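Local coordinates for peptidoglycan-N-acetylmuramic acid deacetylase PdaC (Bacillus subtilis subsp. subtilis str. 168, PDB 6H8N), which deacetylates N-acetylmuramic acid residues of peptidoglycan, conferring resistance to lysozyme, and also deacylates short chitin oligomers, through its metal-dependent C-terminal polysaccharide deacetylase domain, the part present here, at residues 67-70 against 71-75. The protein carries 1 engineered substitution. Residues are numbered along the deposited sequence; the frame is centred on the assembly and turned at random.
Sequences NHSW and SHPLL. With ZN (zinc ion), chain C.
Ser69 OG is gripped twice: it accepts from the backbone N of His72 at 2.9 Å, a bent bond (138° at the hydrogen), and donates to His68 O at 2.6 Å, in the carbonyl plane on a lone pair. A chi1 of 88° sets this hydroxyl between its own backbone N and carbonyl carbon, from where it bridges the two histidine main chains across the turn; Pro73 CD lies alongside it at 3.7 Å. Two residues before Ser69, the Asn67 carboxamide oxygen OD1 accepts from Ser69 N at 2.9 Å, closing an Asx turn, while Asn67 ND2 hydrogen-bonds to Gln91 OE1 and Ile87 O of helix 80-98. The turn brings both imidazoles to one zinc ion. His68 NE2 lies 2.1 Å and His72 NE2 2.0 Å from the metal, and the 3.2 Å between His68 NE2 and His72 NE2 reflects shared coordination, not a hydrogen bond. The rings meet obliquely, planes at 82°. His68 ND1 is hydrogen-bonded to Arg106 O, which should restrain the ring's rotation, and Tyr109 packs edge-to-face with His72. Asp18 completes the protein ligands, giving the Asp-His-His metal site of the NodB-type (CE4) deacetylases, whose two histidines come from the H-S/T-x-x-H motif, here His68 to His72, just after strand 64-67.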
loop_
_atom_site.group_PDB
_atom_site.type_symbol
_atom_site.label_atom_id
_atom_site.label_comp_id
_atom_site.label_asym_id
_atom_site.label_seq_id
_atom_site.Cartn_x
_atom_site.Cartn_y
_atom_site.Cartn_z
ATOM N N ASN A 67 -1.442 1.329 -8.055
ATOM C CA ASN A 67 -0.617 1.892 -9.115
ATOM C C ASN A 67 0.253 3.022 -8.567
ATOM O O ASN A 67 -0.270 3.959 -7.964
ATOM C CB ASN A 67 -1.592 2.414 -10.180
ATOM C CG ASN A 67 -0.928 2.951 -11.431
ATOM O OD1 ASN A 67 0.058 3.694 -11.393
ATOM N ND2 ASN A 67 -1.526 2.632 -12.569
ATOM N N HIS A 68 1.569 2.941 -8.783
ATOM C CA HIS A 68 2.506 3.945 -8.267
ATOM C C HIS A 68 3.278 4.637 -9.382
ATOM O O HIS A 68 4.362 5.167 -9.146
ATOM C CB HIS A 68 3.446 3.295 -7.258
ATOM C CG HIS A 68 4.200 4.247 -6.376
ATOM N ND1 HIS A 68 3.637 5.336 -5.749
ATOM C CD2 HIS A 68 5.490 4.206 -5.971
ATOM C CE1 HIS A 68 4.563 5.946 -5.015
ATOM N NE2 HIS A 68 5.690 5.268 -5.115
ATOM N N SER A 69 2.702 4.662 -10.595
ATOM C CA SER A 69 3.314 5.222 -11.806
ATOM C C SER A 69 4.278 4.245 -12.452
ATOM O O SER A 69 4.549 3.165 -11.918
ATOM C CB SER A 69 4.015 6.568 -11.564
ATOM O OG SER A 69 5.366 6.425 -11.155
ATOM N N TRP A 70 4.757 4.596 -13.652
ATOM C CA TRP A 70 5.667 3.727 -14.390
ATOM C C TRP A 70 7.102 3.852 -13.888
ATOM O O TRP A 70 7.758 2.851 -13.597
ATOM C CB TRP A 70 5.595 4.030 -15.896
ATOM C CG TRP A 70 6.469 3.086 -16.663
ATOM C CD1 TRP A 70 7.778 3.276 -17.031
ATOM C CD2 TRP A 70 6.111 1.786 -17.141
ATOM N NE1 TRP A 70 8.250 2.170 -17.699
ATOM C CE2 TRP A 70 7.251 1.240 -17.777
ATOM C CE3 TRP A 70 4.942 1.033 -17.095
ATOM C CZ2 TRP A 70 7.248 -0.023 -18.356
ATOM C CZ3 TRP A 70 4.940 -0.213 -17.665
ATOM C CH2 TRP A 70 6.088 -0.734 -18.291
ATOM N N SER A 71 7.610 5.091 -13.798
ATOM C CA SER A 71 9.026 5.336 -13.518
ATOM C C SER A 71 9.243 6.371 -12.415
ATOM O O SER A 71 10.362 6.882 -12.268
ATOM C CB SER A 71 9.757 5.757 -14.800
ATOM O OG SER A 71 9.152 6.908 -15.335
ATOM N N HIS A 72 8.222 6.677 -11.627
ATOM C CA HIS A 72 8.351 7.467 -10.391
ATOM C C HIS A 72 8.664 8.948 -10.610
ATOM O O HIS A 72 9.319 9.543 -9.752
ATOM C CB HIS A 72 9.419 6.874 -9.447
ATOM C CG HIS A 72 9.083 7.006 -7.989
ATOM N ND1 HIS A 72 9.309 8.156 -7.268
ATOM C CD2 HIS A 72 8.536 6.122 -7.122
ATOM C CE1 HIS A 72 8.891 7.985 -6.028
ATOM N NE2 HIS A 72 8.425 6.755 -5.907
ATOM N N PRO A 73 8.193 9.602 -11.672
ATOM C CA PRO A 73 8.324 11.057 -11.726
ATOM C C PRO A 73 7.354 11.704 -10.755
ATOM O O PRO A 73 6.332 11.132 -10.374
ATOM C CB PRO A 73 7.924 11.386 -13.167
ATOM C CG PRO A 73 6.870 10.364 -13.472
ATOM C CD PRO A 73 7.333 9.101 -12.766
ATOM N N LEU A 74 7.653 12.944 -10.375
ATOM C CA LEU A 74 6.649 13.788 -9.756
ATOM C C LEU A 74 5.630 14.159 -10.826
ATOM O O LEU A 74 5.964 14.856 -11.797
ATOM C CB LEU A 74 7.311 15.029 -9.155
ATOM C CG LEU A 74 6.377 16.054 -8.521
ATOM C CD1 LEU A 74 5.487 15.435 -7.427
ATOM C CD2 LEU A 74 7.214 17.199 -7.929
ATOM N N LEU A 75 4.391 13.686 -10.671
ATOM C CA LEU A 75 3.430 13.768 -11.769
ATOM C C LEU A 75 3.029 15.206 -12.066
ATOM O O LEU A 75 2.631 15.517 -13.197
ATOM C CB LEU A 75 2.190 12.931 -11.461
ATOM C CG LEU A 75 2.418 11.416 -11.408
ATOM C CD1 LEU A 75 1.160 10.733 -10.894
ATOM C CD2 LEU A 75 2.831 10.868 -12.747
HETATM ZN ZN ZN C . 7.558 5.735 -4.403
#